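Local coordinates for trwC protein (Escherichia coli, PDB 4PCB), which probably nicks and transfers one strand of plasmid DNA in conjugation, this chain being the metal-binding relaxase domain of a longer relaxase-helicase, at residues 96-101 and 158-163; 101-106 and 207-212. One frame throughout, in Å; residues are numbered along the deposited sequence.

In the fold
The two interactions use consecutive helices, 92-100 and 104-122 respectively, and meet at the turn that joins them: Ala101 belongs to both, and their centres lie about 11 Å apart. Interaction 1 is buried. It packs the end of helix 92-100 against the residues leading into strand 161-171, whose histidines belong to the metal site; its contacts across the segments are apolar, while the same six residues, 158-163, also bind DNA and a phosphate. Interaction 2 lies at the surface, away from the metal site, and sets the start of helix 104-122 against the turn after helix 189-206. There aliphatic packing mixes with acidic and phenolic groups. Gln97 CG bridges the two, packing on Ile106 CD1 at 3.3 Å.

Interaction 1 of 2, residues 96-101 and 158-163; sequences LQALVA and PQLHTH. With PO4 (phosphate ion), chain E; nucleotides of chain B.
Leu96 and Pro158 mark the closest backbone approach, their CA atoms 6.0 Å apart, where the last turn of helix 92-100, widened to a pi-type turn, meets the extended lead-in to strand 161-171. The proline ring is received by three side chains: Leu96 CD2 touches its CB, Val100 CG2 reaches its CG at 3.8 Å, and Leu99 CD1 lies against its CA. The same Leu99 methyl also packs on Leu160 CG, the two leucines crossing at a slant, while Ala98 CB meets Leu160 CD1 at 3.5 Å. Trp281 of helix 275-285 packs on Leu99, Val100 and Pro158.

Between the two packing residues, the CB of Gln159 leaves the backbone on the side away from the helix. With CG anti to the backbone N (chi1 178°) and the chain bent at chi2, its NE2 donates to O2 of thymidine DT21 of chain B at 2.6 Å, while Lys92 bonds OE1. A leucine here would probably leave the thymine O2 without this donor and Lys92 NZ without one of its acceptors.

After Leu160 come the histidines. His161 NE2 bonds phosphate O2 at 3.1 Å and, weakly, O3. His163 NE2 reaches O3 more closely, at 2.6 Å and 156°, with that oxygen in the plane of its ring; Asp85 holds its ND1. Both, with His150, bind zinc or copper in this protein, so the phosphate, probably from the crystallisation liquor, occupies the neighbourhood of the metal site, and the apolar seam joins helix 92-100 to the lead-in of the strand that carries two of the three metal-binding histidines.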
loop_
_atom_site.group_PDB
_atom_site.type_symbol
_atom_site.label_atom_id
_atom_site.label_comp_id
_atom_site.label_asym_id
_atom_site.label_seq_id
_atom_site.Cartn_x
_atom_site.Cartn_y
_atom_site.Cartn_z
ATOM N N LEU A 96 -3.437 -6.061 -15.299
ATOM C CA LEU A 96 -3.909 -6.067 -16.681
ATOM C C LEU A 96 -5.257 -6.781 -16.847
ATOM O O LEU A 96 -6.129 -6.331 -17.575
ATOM C CB LEU A 96 -2.867 -6.768 -17.535
ATOM C CG LEU A 96 -1.415 -6.324 -17.293
ATOM C CD1 LEU A 96 -0.467 -7.105 -18.207
ATOM C CD2 LEU A 96 -1.242 -4.828 -17.450
ATOM N N GLN A 97 -5.435 -7.899 -16.156
ATOM C CA GLN A 97 -6.684 -8.650 -16.243
ATOM C C GLN A 97 -7.787 -7.897 -15.511
ATOM O O GLN A 97 -8.977 -8.094 -15.756
ATOM C CB GLN A 97 -6.521 -10.041 -15.624
ATOM C CG GLN A 97 -7.581 -11.070 -16.051
ATOM C CD GLN A 97 -7.214 -11.853 -17.264
ATOM O OE1 GLN A 97 -6.053 -12.227 -17.440
ATOM N NE2 GLN A 97 -8.204 -12.149 -18.100
ATOM N N ALA A 98 -7.380 -7.010 -14.612
ATOM C CA ALA A 98 -8.346 -6.253 -13.829
ATOM C C ALA A 98 -8.632 -4.909 -14.473
ATOM O O ALA A 98 -9.781 -4.469 -14.503
ATOM C CB ALA A 98 -7.845 -6.061 -12.411
ATOM N N LEU A 99 -7.609 -4.276 -15.028
ATOM C CA LEU A 99 -7.790 -2.943 -15.555
ATOM C C LEU A 99 -7.925 -2.986 -17.054
ATOM O O LEU A 99 -8.797 -2.319 -17.613
ATOM C CB LEU A 99 -6.645 -2.037 -15.130
ATOM C CG LEU A 99 -6.480 -1.999 -13.601
ATOM C CD1 LEU A 99 -5.221 -1.258 -13.217
ATOM C CD2 LEU A 99 -7.702 -1.399 -12.869
ATOM N N VAL A 100 -7.117 -3.790 -17.730
ATOM C CA VAL A 100 -7.255 -3.862 -19.192
ATOM C C VAL A 100 -8.423 -4.753 -19.635
ATOM O O VAL A 100 -9.222 -4.349 -20.481
ATOM C CB VAL A 100 -5.990 -4.375 -19.843
ATOM C CG1 VAL A 100 -6.147 -4.324 -21.342
ATOM C CG2 VAL A 100 -4.796 -3.528 -19.412
ATOM N N ALA A 101 -8.539 -5.957 -19.070
ATOM C CA ALA A 101 -9.678 -6.816 -19.401
ATOM C C ALA A 101 -10.916 -6.259 -18.756
ATOM O O ALA A 101 -11.990 -6.251 -19.360
ATOM C CB ALA A 101 -9.446 -8.247 -18.958
ATOM N N PRO A 158 -1.103 0.116 -16.194
ATOM C CA PRO A 158 -2.087 -0.481 -15.292
ATOM C C PRO A 158 -1.366 -1.046 -14.074
ATOM O O PRO A 158 -0.698 -2.069 -14.187
ATOM C CB PRO A 158 -2.689 -1.597 -16.137
ATOM C CG PRO A 158 -2.608 -1.071 -17.526
ATOM C CD PRO A 158 -1.347 -0.255 -17.598
ATOM N N GLN A 159 -1.482 -0.373 -12.934
ATOM C CA GLN A 159 -0.786 -0.792 -11.728
ATOM C C GLN A 159 -1.683 -0.724 -10.502
ATOM O O GLN A 159 -1.773 0.312 -9.845
ATOM C CB GLN A 159 0.461 0.062 -11.507
ATOM C CG GLN A 159 1.228 -0.281 -10.240
ATOM C CD GLN A 159 1.872 -1.652 -10.303
ATOM O OE1 GLN A 159 1.612 -2.430 -11.216
ATOM N NE2 GLN A 159 2.716 -1.952 -9.326
ATOM N N LEU A 160 -2.339 -1.839 -10.199
ATOM C CA LEU A 160 -3.167 -1.956 -9.007
ATOM C C LEU A 160 -2.316 -1.930 -7.749
ATOM O O LEU A 160 -1.379 -2.699 -7.590
ATOM C CB LEU A 160 -3.996 -3.224 -9.067
ATOM C CG LEU A 160 -5.317 -2.960 -9.779
ATOM C CD1 LEU A 160 -6.063 -4.252 -9.955
ATOM C CD2 LEU A 160 -6.132 -1.979 -8.977
ATOM N N HIS A 161 -2.645 -0.996 -6.876
ATOM C CA HIS A 161 -1.965 -0.820 -5.605
ATOM C C HIS A 161 -2.885 -0.115 -4.619
ATOM O O HIS A 161 -3.692 0.737 -5.013
ATOM C CB HIS A 161 -0.658 -0.046 -5.820
ATOM C CG HIS A 161 -0.823 1.273 -6.523
ATOM N ND1 HIS A 161 -1.235 1.365 -7.842
ATOM C CD2 HIS A 161 -0.606 2.545 -6.111
ATOM C CE1 HIS A 161 -1.273 2.638 -8.197
ATOM N NE2 HIS A 161 -0.901 3.372 -7.176
ATOM N N THR A 162 -2.787 -0.466 -3.339
ATOM C CA THR A 162 -3.693 0.112 -2.342
ATOM C C THR A 162 -2.943 0.741 -1.199
ATOM O O THR A 162 -2.099 0.103 -0.602
ATOM C CB THR A 162 -4.668 -0.934 -1.764
ATOM O OG1 THR A 162 -5.379 -1.607 -2.826
ATOM C CG2 THR A 162 -5.653 -0.262 -0.790
ATOM N N HIS A 163 -3.252 1.992 -0.885
ATOM C CA HIS A 163 -2.595 2.684 0.222
ATOM C C HIS A 163 -3.266 2.454 1.571
ATOM O O HIS A 163 -4.311 3.023 1.859
ATOM C CB HIS A 163 -2.524 4.185 -0.084
ATOM C CG HIS A 163 -1.573 4.513 -1.194
ATOM N ND1 HIS A 163 -0.242 4.776 -0.979
ATOM C CD2 HIS A 163 -1.756 4.558 -2.530
ATOM C CE1 HIS A 163 0.353 5.009 -2.135
ATOM N NE2 HIS A 163 -0.546 4.876 -3.096
HETATM P P PO4 E . -0.117 6.746 -6.236
HETATM O O1 PO4 E . -0.230 7.944 -5.333
HETATM O O2 PO4 E . -1.442 6.456 -6.910
HETATM O O3 PO4 E . 0.346 5.599 -5.383
HETATM O O4 PO4 E . 0.907 7.003 -7.330
ATOM P P DT B 21 8.148 -7.974 -12.196
ATOM O OP1 DT B 21 7.188 -8.952 -12.758
ATOM O OP2 DT B 21 9.543 -7.940 -12.697
ATOM O "O5'" DT B 21 7.509 -6.524 -12.352
ATOM C "C5'" DT B 21 6.641 -6.217 -13.459
ATOM C "C4'" DT B 21 5.597 -5.206 -13.044
ATOM O "O4'" DT B 21 4.763 -5.766 -12.002
ATOM C "C3'" DT B 21 6.157 -3.906 -12.468
ATOM O "O3'" DT B 21 5.273 -2.831 -12.792
ATOM C "C2'" DT B 21 6.118 -4.156 -10.973
ATOM C "C1'" DT B 21 4.823 -4.934 -10.849
ATOM N N1 DT B 21 4.717 -5.792 -9.649
ATOM C C2 DT B 21 4.253 -5.213 -8.491
ATOM O O2 DT B 21 3.936 -4.037 -8.415
ATOM N N3 DT B 21 4.172 -6.065 -7.418
ATOM C C4 DT B 21 4.500 -7.406 -7.389
ATOM O O4 DT B 21 4.377 -8.044 -6.348
ATOM C C5 DT B 21 4.980 -7.949 -8.639
ATOM C C7 DT B 21 5.362 -9.393 -8.705
ATOM C C6 DT B 21 5.065 -7.125 -9.691
#

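Interaction 2 of 2, residues 101-106 and 207-212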
loop_
_atom_site.group_PDB
_atom_site.type_symbol
_atom_site.label_atom_id
_atom_site.label_comp_id
_atom_site.label_asym_id
_atom_site.label_seq_id
_atom_site.Cartn_x
_atom_site.Cartn_y
_atom_site.Cartn_z
ATOM N N ALA A 101 -8.539 -5.957 -19.070
ATOM C CA ALA A 101 -9.678 -6.816 -19.401
ATOM C C ALA A 101 -10.916 -6.259 -18.756
ATOM O O ALA A 101 -11.990 -6.251 -19.360
ATOM C CB ALA A 101 -9.446 -8.247 -18.958
ATOM N N GLY A 102 -10.765 -5.819 -17.510
ATOM C CA GLY A 102 -11.847 -5.210 -16.768
ATOM C C GLY A 102 -12.581 -6.273 -16.000
ATOM O O GLY A 102 -13.766 -6.532 -16.226
ATOM N N ASP A 103 -11.897 -6.860 -15.032
ATOM C CA ASP A 103 -12.510 -7.937 -14.293
ATOM C C ASP A 103 -12.659 -7.444 -12.875
ATOM O O ASP A 103 -11.678 -7.079 -12.241
ATOM C CB ASP A 103 -11.652 -9.196 -14.368
ATOM C CG ASP A 103 -12.440 -10.464 -14.083
ATOM O OD1 ASP A 103 -13.682 -10.394 -13.966
ATOM O OD2 ASP A 103 -11.812 -11.538 -13.970
ATOM N N ALA A 104 -13.896 -7.363 -12.404
ATOM C CA ALA A 104 -14.158 -6.844 -11.075
ATOM C C ALA A 104 -13.735 -7.852 -10.022
ATOM O O ALA A 104 -13.363 -7.487 -8.920
ATOM C CB ALA A 104 -15.626 -6.524 -10.924
ATOM N N GLU A 105 -13.739 -9.119 -10.408
ATOM C CA GLU A 105 -13.459 -10.194 -9.495
ATOM C C GLU A 105 -12.018 -10.145 -9.032
ATOM O O GLU A 105 -11.705 -10.448 -7.885
ATOM C CB GLU A 105 -13.760 -11.530 -10.159
ATOM C CG GLU A 105 -14.511 -12.485 -9.252
ATOM C CD GLU A 105 -16.006 -12.186 -9.187
ATOM O OE1 GLU A 105 -16.509 -11.384 -10.002
ATOM O OE2 GLU A 105 -16.681 -12.741 -8.295
ATOM N N ILE A 106 -11.135 -9.733 -9.914
ATOM C CA ILE A 106 -9.743 -9.609 -9.559
ATOM C C ILE A 106 -9.541 -8.360 -8.739
ATOM O O ILE A 106 -8.721 -8.330 -7.830
ATOM C CB ILE A 106 -8.897 -9.573 -10.808
ATOM C CG1 ILE A 106 -9.028 -10.911 -11.502
ATOM C CG2 ILE A 106 -7.469 -9.287 -10.501
ATOM C CD1 ILE A 106 -8.751 -10.805 -12.932
ATOM N N LEU A 207 -10.865 -18.392 -8.731
ATOM C CA LEU A 207 -11.520 -17.794 -9.910
ATOM C C LEU A 207 -11.228 -18.558 -11.205
ATOM O O LEU A 207 -11.686 -18.178 -12.276
ATOM C CB LEU A 207 -11.083 -16.341 -10.061
ATOM C CG LEU A 207 -11.705 -15.249 -9.177
ATOM C CD1 LEU A 207 -11.699 -15.551 -7.694
ATOM C CD2 LEU A 207 -10.901 -13.989 -9.405
ATOM N N GLY A 208 -10.407 -19.597 -11.107
ATOM C CA GLY A 208 -10.146 -20.463 -12.235
ATOM C C GLY A 208 -8.892 -20.019 -12.951
ATOM O O GLY A 208 -8.603 -20.450 -14.076
ATOM N N TYR A 209 -8.141 -19.127 -12.321
ATOM C CA TYR A 209 -6.954 -18.666 -12.996
ATOM C C TYR A 209 -5.708 -19.542 -12.714
ATOM O O TYR A 209 -5.450 -20.027 -11.591
ATOM C CB TYR A 209 -6.732 -17.182 -12.695
ATOM C CG TYR A 209 -7.722 -16.275 -13.447
ATOM C CD1 TYR A 209 -8.517 -16.775 -14.491
ATOM C CD2 TYR A 209 -7.828 -14.925 -13.156
ATOM C CE1 TYR A 209 -9.414 -15.953 -15.193
ATOM C CE2 TYR A 209 -8.722 -14.097 -13.853
ATOM C CZ TYR A 209 -9.503 -14.612 -14.867
ATOM O OH TYR A 209 -10.374 -13.777 -15.545
ATOM N N GLN A 210 -4.986 -19.797 -13.804
ATOM C CA GLN A 210 -3.763 -20.572 -13.788
ATOM C C GLN A 210 -2.636 -19.637 -13.400
ATOM O O GLN A 210 -2.580 -18.529 -13.903
ATOM C CB GLN A 210 -3.548 -21.202 -15.175
ATOM C CG GLN A 210 -2.909 -22.597 -15.160
ATOM C CD GLN A 210 -2.712 -23.190 -16.551
ATOM O OE1 GLN A 210 -3.280 -22.716 -17.525
ATOM N NE2 GLN A 210 -1.936 -24.259 -16.634
ATOM N N LEU A 211 -1.759 -20.039 -12.489
ATOM C CA LEU A 211 -0.664 -19.147 -12.111
ATOM C C LEU A 211 0.687 -19.766 -12.491
ATOM O O LEU A 211 0.903 -20.968 -12.309
ATOM C CB LEU A 211 -0.692 -18.844 -10.614
ATOM C CG LEU A 211 -1.991 -18.456 -9.892
ATOM C CD1 LEU A 211 -1.664 -18.195 -8.441
ATOM C CD2 LEU A 211 -2.684 -17.263 -10.507
ATOM N N ARG A 212 1.597 -18.928 -12.973
ATOM C CA ARG A 212 2.979 -19.323 -13.204
ATOM C C ARG A 212 3.843 -18.608 -12.171
ATOM O O ARG A 212 3.550 -17.479 -11.793
ATOM C CB ARG A 212 3.411 -18.968 -14.630
ATOM C CG ARG A 212 4.903 -18.755 -14.817
ATOM C CD ARG A 212 5.216 -18.245 -16.215
ATOM N NE ARG A 212 4.690 -16.904 -16.453
ATOM C CZ ARG A 212 5.277 -15.789 -16.034
ATOM N NH1 ARG A 212 6.410 -15.850 -15.349
ATOM N NH2 ARG A 212 4.733 -14.611 -16.299
#
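Asp103 and Tyr209 are swung together by their first torsions: the aspartate CG stands opposite its own N (chi1 -159°), whereas the tyrosine CG lies beside its N and opposite the carbonyl carbon (chi1 -74°). The two side chains approach from opposite directions, bringing Asp103 OD2 to 3.1 Å from Tyr209 OH, with carboxylate and ring planes 57° apart. Ile106 comes in at about a right angle to the tyrosine, its CD1 meeting the ring edge at CE2, 3.4 Å away and in the ring plane.

The contact joins two helix boundaries. Asp103 occupies the N-cap position of helix 104-122, one residue after Gly102 has ended the preceding helix with a positive phi. In the other segment, Gly208 closes helix 189-206 in a Schellman motif and sends the chain on to strand 211-213.

Leu207, just before that glycine, reaches back over the first turn of helix 104-122. Its CD2 packs on Glu105 CB at 3.8 Å, and its CG lies 3.9 Å from Glu105 CG, so the aliphatic part of the glutamate does the touching. The same leucine methyl borders Ile106 CG1, more loosely at 4.2 Å. Gln97 of helix 92-100 also touches Tyr209.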